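Local coordinates for arylamine n-acetyltransferase NAT (Mycobacterium tuberculosis, PDB 4BGF), which catalyses acetyl transfer to the amino group of arylamines, most likely from acetyl-CoA, at residues G46-D51 with A192-S197; G68-H73 with Q108-L113. One frame throughout, in Å; residues are numbered along the deposited sequence.

Contact 1: G46-D51 with A192-S197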
loop_
_atom_site.group_PDB
_atom_site.type_symbol
_atom_site.label_atom_id
_atom_site.label_comp_id
_atom_site.label_asym_id
_atom_site.label_seq_id
_atom_site.Cartn_x
_atom_site.Cartn_y
_atom_site.Cartn_z
ATOM N N GLY A 46 7.118 -12.945 -12.614
ATOM C CA GLY A 46 6.912 -14.347 -12.309
ATOM C C GLY A 46 7.468 -14.833 -10.983
ATOM O O GLY A 46 7.808 -16.010 -10.836
ATOM N N VAL A 47 7.568 -13.909 -10.037
ATOM C CA VAL A 47 8.121 -14.159 -8.731
ATOM C C VAL A 47 7.029 -13.958 -7.700
ATOM O O VAL A 47 6.874 -12.867 -7.192
ATOM C CB VAL A 47 9.287 -13.184 -8.427
ATOM C CG1 VAL A 47 9.880 -13.402 -7.026
ATOM C CG2 VAL A 47 10.378 -13.294 -9.458
ATOM N N PRO A 48 6.284 -15.010 -7.357
ATOM C CA PRO A 48 5.124 -14.810 -6.464
ATOM C C PRO A 48 5.425 -14.119 -5.127
ATOM O O PRO A 48 6.563 -13.872 -4.762
ATOM C CB PRO A 48 4.607 -16.243 -6.235
ATOM C CG PRO A 48 5.085 -17.007 -7.445
ATOM C CD PRO A 48 6.441 -16.419 -7.742
ATOM N N VAL A 49 4.367 -13.749 -4.426
ATOM C CA VAL A 49 4.486 -13.269 -3.068
ATOM C C VAL A 49 3.700 -14.252 -2.231
ATOM O O VAL A 49 2.486 -14.177 -2.192
ATOM C CB VAL A 49 3.936 -11.836 -2.901
ATOM C CG1 VAL A 49 3.931 -11.424 -1.460
ATOM C CG2 VAL A 49 4.767 -10.851 -3.682
ATOM N N ASP A 50 4.377 -15.190 -1.580
ATOM C CA ASP A 50 3.669 -16.085 -0.688
ATOM C C ASP A 50 4.355 -16.261 0.668
ATOM O O ASP A 50 3.856 -16.976 1.516
ATOM C CB ASP A 50 3.310 -17.416 -1.393
ATOM C CG ASP A 50 4.457 -18.391 -1.455
ATOM O OD1 ASP A 50 5.589 -17.961 -1.758
ATOM O OD2 ASP A 50 4.208 -19.597 -1.208
ATOM N N ASP A 51 5.469 -15.580 0.897
ATOM C CA ASP A 51 6.091 -15.573 2.224
ATOM C C ASP A 51 5.792 -14.198 2.834
ATOM O O ASP A 51 6.231 -13.190 2.320
ATOM C CB ASP A 51 7.613 -15.870 2.105
ATOM C CG ASP A 51 8.292 -16.190 3.445
ATOM O OD1 ASP A 51 7.759 -15.883 4.525
ATOM O OD2 ASP A 51 9.397 -16.750 3.402
ATOM N N ALA A 192 -4.638 -15.535 -0.387
ATOM C CA ALA A 192 -5.051 -14.371 -1.169
ATOM C C ALA A 192 -3.899 -13.788 -1.964
ATOM O O ALA A 192 -4.018 -13.492 -3.162
ATOM C CB ALA A 192 -5.613 -13.321 -0.244
ATOM N N SER A 193 -2.777 -13.603 -1.289
ATOM C CA SER A 193 -1.591 -13.093 -1.967
ATOM C C SER A 193 -1.086 -14.050 -3.056
ATOM O O SER A 193 -0.531 -13.604 -4.039
ATOM C CB SER A 193 -0.473 -12.818 -0.980
ATOM O OG SER A 193 0.605 -12.160 -1.617
ATOM N N TRP A 194 -1.227 -15.355 -2.841
ATOM C CA TRP A 194 -0.857 -16.331 -3.849
ATOM C C TRP A 194 -1.703 -16.140 -5.087
ATOM O O TRP A 194 -1.214 -16.224 -6.195
ATOM C CB TRP A 194 -1.019 -17.774 -3.310
ATOM C CG TRP A 194 -0.702 -18.844 -4.322
ATOM C CD1 TRP A 194 -1.591 -19.600 -5.041
ATOM C CD2 TRP A 194 0.606 -19.267 -4.731
ATOM N NE1 TRP A 194 -0.919 -20.461 -5.866
ATOM C CE2 TRP A 194 0.428 -20.283 -5.702
ATOM C CE3 TRP A 194 1.911 -18.884 -4.370
ATOM C CZ2 TRP A 194 1.503 -20.915 -6.319
ATOM C CZ3 TRP A 194 2.970 -19.499 -4.981
ATOM C CH2 TRP A 194 2.769 -20.511 -5.945
ATOM N N TYR A 195 -2.989 -15.925 -4.895
ATOM C CA TYR A 195 -3.881 -15.647 -6.009
ATOM C C TYR A 195 -3.485 -14.314 -6.662
ATOM O O TYR A 195 -3.321 -14.245 -7.879
ATOM C CB TYR A 195 -5.311 -15.575 -5.503
ATOM C CG TYR A 195 -6.345 -15.536 -6.575
ATOM C CD1 TYR A 195 -6.756 -14.333 -7.127
ATOM C CD2 TYR A 195 -6.928 -16.708 -7.030
ATOM C CE1 TYR A 195 -7.714 -14.300 -8.120
ATOM C CE2 TYR A 195 -7.892 -16.699 -8.017
ATOM C CZ TYR A 195 -8.278 -15.485 -8.569
ATOM O OH TYR A 195 -9.251 -15.498 -9.552
ATOM N N ALA A 196 -3.306 -13.265 -5.847
ATOM C CA ALA A 196 -2.906 -11.940 -6.343
ATOM C C ALA A 196 -1.628 -11.939 -7.196
ATOM O O ALA A 196 -1.524 -11.207 -8.166
ATOM C CB ALA A 196 -2.740 -10.950 -5.164
ATOM N N SER A 197 -0.640 -12.737 -6.811
ATOM C CA SER A 197 0.667 -12.700 -7.455
ATOM C C SER A 197 0.953 -13.880 -8.391
ATOM O O SER A 197 2.074 -14.015 -8.851
ATOM C CB SER A 197 1.754 -12.611 -6.386
ATOM O OG SER A 197 1.716 -13.746 -5.561
#
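The extended loop residues P48 to D50 run antiparallel to the last turns of helix 186-198, with the CA atoms of P48 and S197 5.0 Å apart and those of D50 and W194 5.5 Å apart. Two serines one helical turn apart hold the backbone of V49 between them. V49 N gives its hydrogen to S197 OG at 2.9 Å in an almost straight bond (175°). S193 OG donates to V49 O at 2.8 Å, tilted out of the carbonyl plane. Both polar backbone atoms of this buried residue are thus satisfied by helix side chains.

S197 OG also donates back to S193 O at 2.7 Å. Its chi1 of 62° folds the hydroxyl over its own helix. There S193 O also takes the backbone hydrogen of S197 N, and the two donors arrive from opposite faces of its plane. This fixes the rotation of S197 OG, which then receives V49 N. V49 CG1 packs 3.4 Å from S193 OG. S193 OG also bonds Y69 OH at 2.7 Å, and Y69 directly precedes C70, the probable triad cysteine.

W194 covers the outer part of the contact. Its six-membered ring lies alongside P48 and D50. CB of D50 meets CE3 of W194 at the ring edge, 3.6 Å away. CB of P48 approaches CZ3 of W194 obliquely. The D50 carboxylate plane is turned 54° from the indole. OD2 of D50 also makes a long, weak ion pair with K190.

The contact joins the loop between helices 41-44 and 54-63 to helix 186-198. Helix 41-44 ends in a Schellman motif with G46 as its C-prime residue. V49 packs on P43 of that helix and on E72 of helix 70-83.

Contact 2: G68-H73 with Q108-L113; sequences GYCFEH and QTHTLL
H110 NE2 is hydrogen-bonded to D127 OD2, which fixes the rotation of the imidazole and leaves the ND1 side of the ring to face C70. Here the N terminus of helix 70-83 meets strand 110-116. C70, H110 and that aspartate are probably the Cys-His-Asp triad of arylamine N-acetyltransferases. The family belongs to the clan of the papain-like cysteine peptidases, which pair a helix-start cysteine with a strand histidine in the same way.

C70 is the first residue of its helix. Its chi1 of 71° swings SG toward the strand. CB of C70 comes to 3.6 Å from H110 ND1, and C70 SG is 3.7 Å from H110 ND1. The sulfur stands oblique to the imidazole, 63° off the ring normal. The carbonyl oxygen of T109, one residue before the histidine, is packed by two side chains of the helix start. C70 SG lies 3.5 Å from T109 O, and F71 CE2 lies 3.7 Å from T109 O. Neither approach is a hydrogen bond.

Y69 occupies the N-cap position of the helix. Its backbone N donates to E72 OE1 at 2.9 Å, on the anti side, 34° out of the carboxylate plane. This is the half of a capping box in which the residue three places on receives the N-cap N-H. The other oxygen, E72 OE2, makes a salt bridge with K60.

T111 supplies the apolar part of the contact. Its OG1 turns away to F91 O on the adjacent strand, leaving the methyl to face the helix. T111 CG2 lies 3.5 Å from F71 CD1 and 3.6 Å from C70 O.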
loop_
_atom_site.group_PDB
_atom_site.type_symbol
_atom_site.label_atom_id
_atom_site.label_comp_id
_atom_site.label_asym_id
_atom_site.label_seq_id
_atom_site.Cartn_x
_atom_site.Cartn_y
_atom_site.Cartn_z
ATOM N N GLY A 68 6.787 -3.124 -2.514
ATOM C CA GLY A 68 5.965 -4.303 -2.466
ATOM C C GLY A 68 4.530 -3.857 -2.612
ATOM O O GLY A 68 4.301 -2.666 -2.639
ATOM N N TYR A 69 3.584 -4.796 -2.711
ATOM C CA TYR A 69 2.160 -4.489 -2.745
ATOM C C TYR A 69 1.460 -4.664 -1.350
ATOM O O TYR A 69 2.132 -4.675 -0.338
ATOM C CB TYR A 69 1.476 -5.226 -3.922
ATOM C CG TYR A 69 1.187 -6.749 -3.874
ATOM C CD1 TYR A 69 1.496 -7.550 -2.782
ATOM C CD2 TYR A 69 0.549 -7.363 -4.954
ATOM C CE1 TYR A 69 1.191 -8.944 -2.784
ATOM C CE2 TYR A 69 0.252 -8.715 -4.969
ATOM C CZ TYR A 69 0.563 -9.503 -3.885
ATOM O OH TYR A 69 0.246 -10.845 -3.933
ATOM N N CYS A 70 0.129 -4.755 -1.292
ATOM C CA CYS A 70 -0.588 -4.633 -0.002
ATOM C C CYS A 70 -0.203 -5.610 1.132
ATOM O O CYS A 70 -0.180 -5.234 2.271
ATOM C CB CYS A 70 -2.115 -4.628 -0.210
ATOM S SG CYS A 70 -2.942 -6.157 -0.705
ATOM N N PHE A 71 0.119 -6.844 0.807
ATOM C CA PHE A 71 0.401 -7.864 1.818
ATOM C C PHE A 71 1.783 -7.695 2.373
ATOM O O PHE A 71 2.073 -8.092 3.486
ATOM C CB PHE A 71 0.282 -9.268 1.220
ATOM C CG PHE A 71 -1.103 -9.649 0.848
ATOM C CD1 PHE A 71 -1.982 -10.101 1.799
ATOM C CD2 PHE A 71 -1.520 -9.556 -0.453
ATOM C CE1 PHE A 71 -3.264 -10.474 1.461
ATOM C CE2 PHE A 71 -2.797 -9.903 -0.787
ATOM C CZ PHE A 71 -3.674 -10.375 0.196
ATOM N N GLU A 72 2.639 -7.110 1.553
ATOM C CA GLU A 72 4.003 -6.823 1.924
ATOM C C GLU A 72 4.098 -5.525 2.734
ATOM O O GLU A 72 4.843 -5.441 3.717
ATOM C CB GLU A 72 4.865 -6.749 0.656
ATOM C CG GLU A 72 4.812 -8.030 -0.197
ATOM C CD GLU A 72 5.553 -7.913 -1.529
ATOM O OE1 GLU A 72 4.987 -7.349 -2.476
ATOM O OE2 GLU A 72 6.707 -8.371 -1.621
ATOM N N HIS A 73 3.339 -4.521 2.311
ATOM C CA HIS A 73 3.342 -3.239 2.957
ATOM C C HIS A 73 2.678 -3.429 4.285
ATOM O O HIS A 73 3.274 -3.158 5.300
ATOM C CB HIS A 73 2.607 -2.180 2.133
ATOM C CG HIS A 73 3.473 -1.418 1.157
ATOM N ND1 HIS A 73 4.362 -0.439 1.546
ATOM C CD2 HIS A 73 3.544 -1.458 -0.192
ATOM C CE1 HIS A 73 4.961 0.072 0.487
ATOM N NE2 HIS A 73 4.476 -0.519 -0.587
ATOM N N GLN A 108 -11.170 -11.269 -2.280
ATOM C CA GLN A 108 -10.580 -10.581 -1.128
ATOM C C GLN A 108 -9.087 -10.536 -1.182
ATOM O O GLN A 108 -8.446 -11.279 -0.488
ATOM C CB GLN A 108 -11.005 -11.241 0.160
ATOM C CG GLN A 108 -12.378 -10.829 0.552
ATOM C CD GLN A 108 -12.815 -11.472 1.809
ATOM O OE1 GLN A 108 -12.500 -12.627 2.060
ATOM N NE2 GLN A 108 -13.536 -10.725 2.630
ATOM N N THR A 109 -8.545 -9.678 -2.028
ATOM C CA THR A 109 -7.120 -9.669 -2.310
ATOM C C THR A 109 -6.519 -8.329 -1.889
ATOM O O THR A 109 -5.472 -7.936 -2.372
ATOM C CB THR A 109 -6.804 -9.928 -3.818
ATOM O OG1 THR A 109 -7.527 -9.015 -4.638
ATOM C CG2 THR A 109 -7.142 -11.350 -4.241
ATOM N N HIS A 110 -7.240 -7.615 -1.036
ATOM C CA HIS A 110 -6.672 -6.515 -0.298
ATOM C C HIS A 110 -6.636 -6.820 1.224
ATOM O O HIS A 110 -7.428 -7.597 1.733
ATOM C CB HIS A 110 -7.434 -5.225 -0.590
ATOM C CG HIS A 110 -6.822 -4.028 0.052
ATOM N ND1 HIS A 110 -5.539 -3.620 -0.227
ATOM C CD2 HIS A 110 -7.298 -3.182 0.992
ATOM C CE1 HIS A 110 -5.253 -2.558 0.498
ATOM N NE2 HIS A 110 -6.303 -2.268 1.239
ATOM N N THR A 111 -5.682 -6.225 1.917
ATOM C CA THR A 111 -5.544 -6.408 3.328
ATOM C C THR A 111 -5.154 -5.070 3.908
ATOM O O THR A 111 -4.387 -4.330 3.294
ATOM C CB THR A 111 -4.499 -7.503 3.651
ATOM O OG1 THR A 111 -4.524 -7.812 5.055
ATOM C CG2 THR A 111 -3.124 -7.090 3.265
ATOM N N LEU A 112 -5.740 -4.744 5.052
ATOM C CA LEU A 112 -5.389 -3.566 5.826
ATOM C C LEU A 112 -5.252 -3.991 7.325
ATOM O O LEU A 112 -5.273 -5.181 7.636
ATOM C CB LEU A 112 -6.471 -2.489 5.662
ATOM C CG LEU A 112 -7.888 -2.873 6.138
ATOM C CD1 LEU A 112 -8.626 -1.682 6.570
ATOM C CD2 LEU A 112 -8.723 -3.651 5.098
ATOM N N LEU A 113 -5.143 -3.020 8.233
ATOM C CA LEU A 113 -4.914 -3.271 9.669
ATOM C C LEU A 113 -5.918 -2.538 10.509
ATOM O O LEU A 113 -6.335 -1.446 10.148
ATOM C CB LEU A 113 -3.547 -2.767 10.127
ATOM C CG LEU A 113 -2.382 -3.202 9.266
ATOM C CD1 LEU A 113 -1.113 -2.550 9.801
ATOM C CD2 LEU A 113 -2.298 -4.728 9.193
#

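In the fold
From the N terminus, the chain passes helix 41-44 and enters the loop 46-51, then reaches 68-73 at the start of helix 70-83. Strand 87-95 and strand 110-116 follow, and contact 2 closes a loop of 34 residues between 68-73 and 108-113. Contact 1 closes only when helix 186-198 returns to 46-51, after 140 residues, so contact 2 is nested inside it. The centres lie about 11 Å apart. Y69 and F71 of contact 2 join them: Y69 packs against A196 and S197, and F71 packs on S193 of contact 1. Together the contacts tie the helical N-terminal part and helix 186-198 to the seven-stranded sheet.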